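Local atomic coordinates of ABC transporter, substrate binding protein (Polyamine) (Agrobacterium tumefaciens, PDB entry 4EUO), a protein that binds gamma-aminobutyric acid (GABA) selectively in the bacterial periplasm and probably delivers it to an ABC transporter for uptake. Residues Ser102-Cys107 with Gly197-Gly202; Cys115-Ala120 with Glu215-Gln220; Ala183-Leu188 with Asn201-Ala206. One frame throughout, in Å; residues are numbered along the deposited sequence.

Contact 1 of 3, residues Ser102-Cys107 with Gly197-Gly202; sequences SFVIGC and GSVWNG. With ABU (gamma-amino-butanoic acid), chain E.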
# COMPACT_ATOMS: atom_id res chain seq x y z
N SER A 102 -2.77 -3.65 5.11
CA SER A 102 -2.76 -2.93 6.37
C SER A 102 -1.38 -2.42 6.70
O SER A 102 -0.39 -3.06 6.35
CB SER A 102 -3.12 -3.86 7.52
OG SER A 102 -4.47 -4.27 7.40
N PHE A 103 -1.33 -1.30 7.42
CA PHE A 103 -0.15 -0.92 8.16
C PHE A 103 -0.26 -1.65 9.50
O PHE A 103 -1.31 -1.57 10.16
CB PHE A 103 -0.07 0.57 8.41
CG PHE A 103 0.24 1.33 7.16
CD1 PHE A 103 1.54 1.38 6.67
CD2 PHE A 103 -0.76 1.97 6.47
CE1 PHE A 103 1.81 2.08 5.48
CE2 PHE A 103 -0.48 2.65 5.29
CZ PHE A 103 0.81 2.73 4.82
N VAL A 104 0.78 -2.38 9.87
CA VAL A 104 0.86 -3.16 11.10
C VAL A 104 2.13 -2.81 11.83
O VAL A 104 3.04 -2.16 11.28
CB VAL A 104 0.86 -4.67 10.77
CG1 VAL A 104 -0.46 -5.06 10.10
CG2 VAL A 104 2.04 -5.04 9.87
N ILE A 105 2.22 -3.29 13.08
CA ILE A 105 3.43 -3.03 13.85
C ILE A 105 4.33 -4.24 13.71
O ILE A 105 4.10 -5.28 14.36
CB ILE A 105 3.11 -2.69 15.31
CG1 ILE A 105 2.14 -1.49 15.38
CG2 ILE A 105 4.41 -2.38 16.06
CD1 ILE A 105 1.62 -1.17 16.80
N GLY A 106 5.31 -4.12 12.82
CA GLY A 106 6.29 -5.20 12.61
C GLY A 106 7.41 -5.09 13.62
O GLY A 106 7.74 -3.99 14.08
N CYS A 107 7.99 -6.26 13.97
CA CYS A 107 9.00 -6.25 15.00
C CYS A 107 10.03 -7.35 14.81
O CYS A 107 9.68 -8.52 14.66
CB CYS A 107 8.31 -6.37 16.36
SG CYS A 107 9.46 -6.37 17.76
N GLY A 197 8.23 -0.87 13.83
CA GLY A 197 7.65 0.27 13.17
C GLY A 197 6.36 -0.09 12.50
O GLY A 197 5.90 -1.24 12.58
N SER A 198 5.80 0.91 11.84
CA SER A 198 4.54 0.76 11.09
C SER A 198 4.89 0.45 9.64
O SER A 198 5.49 1.28 8.96
CB SER A 198 3.74 2.03 11.16
OG SER A 198 2.59 1.83 10.35
N VAL A 199 4.56 -0.75 9.19
CA VAL A 199 5.00 -1.25 7.89
C VAL A 199 3.86 -1.90 7.14
O VAL A 199 2.84 -2.29 7.72
CB VAL A 199 6.15 -2.30 8.08
CG1 VAL A 199 7.38 -1.63 8.72
CG2 VAL A 199 5.69 -3.46 8.95
N TRP A 200 4.03 -2.06 5.82
CA TRP A 200 3.06 -2.75 4.99
C TRP A 200 3.06 -4.22 5.40
O TRP A 200 4.13 -4.84 5.47
CB TRP A 200 3.43 -2.61 3.51
CG TRP A 200 3.34 -1.23 2.95
CD1 TRP A 200 2.39 -0.30 3.22
CD2 TRP A 200 4.17 -0.68 1.92
NE1 TRP A 200 2.58 0.83 2.43
CE2 TRP A 200 3.66 0.61 1.61
CE3 TRP A 200 5.29 -1.15 1.22
CZ2 TRP A 200 4.25 1.44 0.65
CZ3 TRP A 200 5.84 -0.35 0.23
CH2 TRP A 200 5.34 0.94 -0.03
N ASN A 201 1.87 -4.80 5.65
CA ASN A 201 1.84 -6.15 6.22
C ASN A 201 2.54 -7.20 5.37
O ASN A 201 3.23 -8.08 5.91
CB ASN A 201 0.42 -6.56 6.58
CG ASN A 201 -0.44 -6.88 5.38
OD1 ASN A 201 -0.98 -5.97 4.71
ND2 ASN A 201 -0.56 -8.17 5.06
N GLY A 202 2.37 -7.12 4.07
CA GLY A 202 2.93 -8.11 3.17
C GLY A 202 4.44 -8.09 3.16
O GLY A 202 5.07 -9.11 2.88
N ABU E . 1.15 0.93 -1.31
CD ABU E . 1.35 -0.40 -0.71
CB ABU E . 2.57 -1.08 -1.28
CG ABU E . 2.71 -2.43 -0.67
C ABU E . 3.97 -3.20 -1.04
O ABU E . 4.32 -4.21 -0.26
OXT ABU E . 4.77 -2.82 -2.00
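Phe103 CE1 comes within 3.3 Å of Trp200 CD1, the two side chains running side by side off the same face of an antiparallel strand pair, with their ring planes 37° apart. The indole of Trp200 carries the GABA ligand on one face: ABU CB sits 3.3 Å above the plane, over its centre, so a broad aromatic surface suits the ligand's methylene chain. Trp179 and Tyr135 meet this indole edge-to-face. Ser198 OG lies 3.5 Å from Phe103 CB, a small side chain that lets the phenyl ring lie close against its strand neighbour.

Behind the rings, Val104 and Val199 form a hydrogen-bonded pair: Val104 N reaches Val199 O at 3.0 Å, and Val199 N returns to Val104 O. Their CG2 methyls pack on the other face. Where 197-200 passes into a helix, Asn201 continues the pairing with backbone and side chain: its N donates to Ser102 O, and with chi1 at 73° OD1 accepts from Ser102 N at 3.0 Å, while ND2 bonds Gly261 O.

Strand 96-107 has neighbours on both edges, pairing with strand 215-229 on the other, while the backbone of Ser198 bonds that of Thr133 and Trp119 of helix 119-122 packs against Ile105.

Contact 2 of 3, residues Cys115-Ala120 with Glu215-Gln220; sequences CPKSWA and ETSWAQ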
# COMPACT_ATOMS: atom_id res chain seq x y z
N CYS A 115 8.41 -6.36 22.00
CA CYS A 115 7.80 -5.75 20.81
C CYS A 115 6.63 -4.88 21.22
O CYS A 115 5.75 -5.34 21.95
CB CYS A 115 7.29 -6.83 19.86
SG CYS A 115 8.60 -7.73 19.04
N PRO A 116 6.52 -3.67 20.65
CA PRO A 116 5.32 -2.87 20.88
C PRO A 116 4.12 -3.60 20.26
O PRO A 116 4.22 -4.17 19.16
CB PRO A 116 5.60 -1.57 20.11
CG PRO A 116 7.07 -1.52 19.90
CD PRO A 116 7.52 -2.98 19.82
N LYS A 117 2.99 -3.62 20.99
CA LYS A 117 1.80 -4.30 20.55
C LYS A 117 0.82 -3.26 20.00
O LYS A 117 0.10 -3.55 19.02
CB LYS A 117 1.16 -5.03 21.75
CG LYS A 117 0.00 -5.94 21.37
CD LYS A 117 -0.61 -6.66 22.57
CE LYS A 117 -0.79 -5.76 23.76
NZ LYS A 117 -1.82 -4.72 23.56
N SER A 118 0.74 -2.09 20.63
CA SER A 118 -0.20 -1.06 20.25
C SER A 118 0.48 0.15 19.64
O SER A 118 1.69 0.34 19.80
CB SER A 118 -1.01 -0.64 21.47
OG SER A 118 -0.11 0.00 22.35
N TRP A 119 -0.32 1.05 19.01
CA TRP A 119 0.26 2.30 18.52
C TRP A 119 0.78 3.10 19.71
O TRP A 119 1.85 3.70 19.63
CB TRP A 119 -0.77 3.13 17.72
CG TRP A 119 -1.23 2.47 16.47
CD1 TRP A 119 -2.50 2.07 16.19
CD2 TRP A 119 -0.40 2.03 15.37
NE1 TRP A 119 -2.54 1.43 14.96
CE2 TRP A 119 -1.25 1.36 14.46
CE3 TRP A 119 0.97 2.11 15.09
CZ2 TRP A 119 -0.77 0.83 13.25
CZ3 TRP A 119 1.44 1.54 13.91
CH2 TRP A 119 0.58 0.92 13.01
N ALA A 120 0.04 3.04 20.85
CA ALA A 120 0.55 3.73 22.05
C ALA A 120 1.93 3.20 22.44
O ALA A 120 2.82 4.02 22.72
CB ALA A 120 -0.43 3.54 23.21
N GLU A 215 7.77 -10.59 14.06
CA GLU A 215 6.46 -10.66 14.68
C GLU A 215 5.65 -9.49 14.13
O GLU A 215 6.21 -8.41 13.82
CB GLU A 215 6.63 -10.46 16.19
CG GLU A 215 5.52 -10.99 17.07
CD GLU A 215 6.02 -11.09 18.49
OE1 GLU A 215 5.90 -10.08 19.23
OE2 GLU A 215 6.62 -12.13 18.85
N THR A 216 4.34 -9.69 14.01
CA THR A 216 3.43 -8.63 13.57
C THR A 216 2.32 -8.48 14.61
O THR A 216 1.69 -9.47 14.96
CB THR A 216 2.79 -9.01 12.22
OG1 THR A 216 3.80 -9.01 11.21
CG2 THR A 216 1.72 -8.04 11.81
N SER A 217 2.09 -7.25 15.07
CA SER A 217 0.90 -6.96 15.87
C SER A 217 -0.13 -6.32 14.95
O SER A 217 0.16 -5.29 14.32
CB SER A 217 1.19 -6.04 17.05
OG SER A 217 -0.06 -5.74 17.66
N TRP A 218 -1.33 -6.91 14.91
CA TRP A 218 -2.46 -6.40 14.12
C TRP A 218 -3.39 -5.52 14.97
O TRP A 218 -4.48 -5.16 14.49
CB TRP A 218 -3.25 -7.57 13.55
CG TRP A 218 -2.48 -8.35 12.53
CD1 TRP A 218 -1.66 -9.43 12.75
CD2 TRP A 218 -2.52 -8.16 11.11
NE1 TRP A 218 -1.18 -9.91 11.55
CE2 TRP A 218 -1.71 -9.16 10.53
CE3 TRP A 218 -3.21 -7.27 10.27
CZ2 TRP A 218 -1.54 -9.27 9.15
CZ3 TRP A 218 -3.05 -7.38 8.91
CH2 TRP A 218 -2.20 -8.35 8.36
N ALA A 219 -2.95 -5.13 16.19
CA ALA A 219 -3.81 -4.30 17.03
C ALA A 219 -4.01 -2.92 16.41
O ALA A 219 -3.07 -2.17 16.20
CB ALA A 219 -3.22 -4.18 18.43
N GLN A 220 -5.27 -2.56 16.15
CA GLN A 220 -5.65 -1.32 15.46
C GLN A 220 -4.94 -1.21 14.10
O GLN A 220 -4.58 -0.12 13.67
CB GLN A 220 -5.44 -0.05 16.30
CG GLN A 220 -6.24 -0.05 17.61
CD GLN A 220 -5.91 1.20 18.36
OE1 GLN A 220 -4.77 1.50 18.68
NE2 GLN A 220 -6.93 2.02 18.61
O HOH W 1 -2.85 -0.45 18.54
O HOH W 2 -2.93 2.47 20.67
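An ST turn at Ser217 and the N-terminal end of helix 119-122 meet here, at a corner in strand 215-229 of this periplasmic binding protein's sheet, where the chain turns at Ala219 and Gln220. Ser217 serves both the turn and the contact. Its OG, anti to the backbone N (chi1 175°), donates to Lys117 O at 2.6 Å, in the carbonyl plane and on a lone pair, and accepts from Ala219 N at 3.3 Å to close the turn. A serine suits the place because one small hydroxyl can give and take at once. Ala219 CB packs beside the same Lys117 carbonyl, where a methyl fits closely.

Ser118 is the N-cap of the helix, its OG accepting from Asp121 N. Next to it, Trp119 sends its indole inward among Ala145, Leu148 and Ala149 of helix 142-149, which leaves one polar atom to satisfy. NE1 does this by donating to Gln220 O, which lies at the ring's edge, near its plane. The bond is fairly straight at the hydrogen (161°), although NE1 stands above the carbonyl plane of Gln220.

Glu215 OE1 approaches Cys115 SG, whose disulfide to Cys107 ties this loop to strand 96-107. The side chain of Gln220 crosses Trp119, its amide turned 37° from the indole plane, and OE1 accepts from two waters. One accepts a hydrogen bond from Ala120 N; the other accepts from Trp119 N and donates to both Ala219 O and Gln220 OE1, the latter at 2.7 Å.

Contact 3 of 3, residues Ala183-Leu188 with Asn201-Ala206; sequences AQSQQL and NGRMTA. With ABU (gamma-amino-butanoic acid), chain E.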
# COMPACT_ATOMS: atom_id res chain seq x y z
N ALA A 183 11.34 -2.33 0.39
CA ALA A 183 12.59 -3.02 0.71
C ALA A 183 13.36 -2.32 1.83
O ALA A 183 13.93 -3.00 2.69
CB ALA A 183 13.46 -3.15 -0.53
N GLN A 184 13.32 -0.98 1.87
CA GLN A 184 13.96 -0.27 2.97
C GLN A 184 13.27 -0.57 4.29
O GLN A 184 13.96 -0.74 5.30
CB GLN A 184 14.01 1.23 2.73
CG GLN A 184 14.66 1.96 3.89
CD GLN A 184 15.02 3.35 3.52
OE1 GLN A 184 14.25 4.09 2.91
NE2 GLN A 184 16.19 3.78 3.99
N SER A 185 11.90 -0.69 4.30
CA SER A 185 11.27 -1.06 5.56
C SER A 185 11.71 -2.43 6.02
O SER A 185 11.94 -2.64 7.22
CB SER A 185 9.75 -1.00 5.46
OG SER A 185 9.19 -2.07 4.73
N GLN A 186 11.88 -3.35 5.06
CA GLN A 186 12.33 -4.69 5.39
C GLN A 186 13.77 -4.69 5.92
O GLN A 186 14.06 -5.36 6.91
CB GLN A 186 12.21 -5.58 4.15
CG GLN A 186 10.73 -5.85 3.78
CD GLN A 186 10.62 -6.45 2.43
OE1 GLN A 186 11.08 -5.88 1.40
NE2 GLN A 186 9.92 -7.58 2.33
N GLN A 187 14.64 -3.89 5.29
CA GLN A 187 16.04 -3.79 5.76
C GLN A 187 16.07 -3.23 7.18
O GLN A 187 16.82 -3.75 8.01
CB GLN A 187 16.80 -2.86 4.81
CG GLN A 187 18.29 -2.61 5.18
CD GLN A 187 18.41 -1.38 6.10
OE1 GLN A 187 18.93 -1.46 7.22
NE2 GLN A 187 17.89 -0.22 5.70
N LEU A 188 15.33 -2.15 7.44
CA LEU A 188 15.36 -1.53 8.75
C LEU A 188 14.92 -2.47 9.85
O LEU A 188 15.58 -2.53 10.90
CB LEU A 188 14.53 -0.25 8.75
CG LEU A 188 15.14 0.90 7.98
CD1 LEU A 188 14.15 2.03 7.79
CD2 LEU A 188 16.43 1.41 8.65
N ASN A 201 1.87 -4.80 5.65
CA ASN A 201 1.84 -6.15 6.22
C ASN A 201 2.54 -7.20 5.37
O ASN A 201 3.23 -8.08 5.91
CB ASN A 201 0.42 -6.56 6.58
CG ASN A 201 -0.44 -6.88 5.38
OD1 ASN A 201 -0.98 -5.97 4.71
ND2 ASN A 201 -0.56 -8.17 5.06
N GLY A 202 2.37 -7.12 4.07
CA GLY A 202 2.93 -8.11 3.17
C GLY A 202 4.44 -8.09 3.16
O GLY A 202 5.07 -9.11 2.88
N ARG A 203 5.06 -6.96 3.53
CA ARG A 203 6.53 -6.92 3.60
C ARG A 203 7.03 -7.78 4.75
O ARG A 203 8.13 -8.35 4.65
CB ARG A 203 7.00 -5.49 3.74
CG ARG A 203 6.69 -4.65 2.51
CD ARG A 203 7.64 -5.00 1.36
NE ARG A 203 7.18 -4.38 0.11
CZ ARG A 203 7.93 -4.27 -0.98
NH1 ARG A 203 9.19 -4.67 -0.97
NH2 ARG A 203 7.45 -3.67 -2.07
N MET A 204 6.23 -7.93 5.82
CA MET A 204 6.58 -8.81 6.93
C MET A 204 6.35 -10.26 6.52
O MET A 204 7.21 -11.11 6.81
CB MET A 204 5.77 -8.45 8.18
CG MET A 204 6.01 -7.03 8.69
SD MET A 204 7.74 -6.65 9.09
CE MET A 204 8.32 -5.80 7.55
N THR A 205 5.26 -10.55 5.79
CA THR A 205 5.04 -11.90 5.25
C THR A 205 6.24 -12.29 4.40
O THR A 205 6.75 -13.42 4.52
CB THR A 205 3.78 -11.91 4.39
OG1 THR A 205 2.68 -11.63 5.26
CG2 THR A 205 3.56 -13.25 3.69
N ALA A 206 6.73 -11.38 3.54
CA ALA A 206 7.88 -11.72 2.67
C ALA A 206 9.14 -11.97 3.44
O ALA A 206 9.89 -12.90 3.10
CB ALA A 206 8.08 -10.64 1.65
N ABU E . 1.15 0.93 -1.31
CD ABU E . 1.35 -0.40 -0.71
CB ABU E . 2.57 -1.08 -1.28
CG ABU E . 2.71 -2.43 -0.67
C ABU E . 3.97 -3.20 -1.04
O ABU E . 4.32 -4.21 -0.26
OXT ABU E . 4.77 -2.82 -2.00
O HOH W 3 10.57 -2.69 -2.64
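Arg203 meets Gln186 where the helical segments 183-188 and 201-206 cross at -57°, their axes 9.8 Å apart at closest approach. From the backbone of helix 201-209, Arg203 CB rests 3.7 Å from Gln186 CG. The next carbon, CG, lies near the ligand's carboxylate, and the chain then bends (chi2 -74°), which brings CD within 3.5 Å of Gln186 CD. Beyond it the guanidinium spreads between ligand and helix. NE donates to ABU O at 2.9 Å, and NH2 to ABU OXT at 2.8 Å, the second bond almost straight at 174°. The two carboxylate oxygens are therefore gripped side by side, and NH2 also bonds Gly9 O. NH1 faces the other way, toward helix 182-190, and donates to Gln186 OE1 at 3.3 Å; OE1 lies in the guanidinium plane, though NH1 stands above the plane of the amide. A water is weakly bonded to both NH1 and Ala183 N.

Gln186 suits its place by having both an acceptor and a donor at its tip. While OE1 meets NH1, NE2 donates to Arg203 O at 3.0 Å, in the carbonyl plane and on a lone pair, and also bonds Thr11 OG1. The amide stands nearly perpendicular to the guanidinium. Ala206 CB, a small neighbour, lies beside NE2.

Arginine matches the carboxylate of GABA in both charge and shape. Gln186 is a second-shell residue: held to the arginine's own backbone, it probably helps fix the rotation of the guanidinium, and being neutral it probably leaves the positive charge to the ligand.

In the fold
The three contacts lie on the same lobe of the protein and share one mixed sheet with its flanking helices. Contact 1 is central, its centre 9 Å from that of contact 2 and 8 Å from that of contact 3, while contacts 2 and 3 are 16 Å apart. Along the chain, the segments of contacts 1 and 2 alternate, and contact 3 falls within the loop closed by contact 2. Contacts 1 and 3 share Asn201 and Gly202 on helix 201-209, placing Trp200 and Arg203 together at GABA. The disulfide and neighbouring strands 96-107 and 215-229 join contact 2 to contact 1, so contact 2, whose Trp119 side chain is about 14 Å from GABA, adjoins the strands that carry pocket residues.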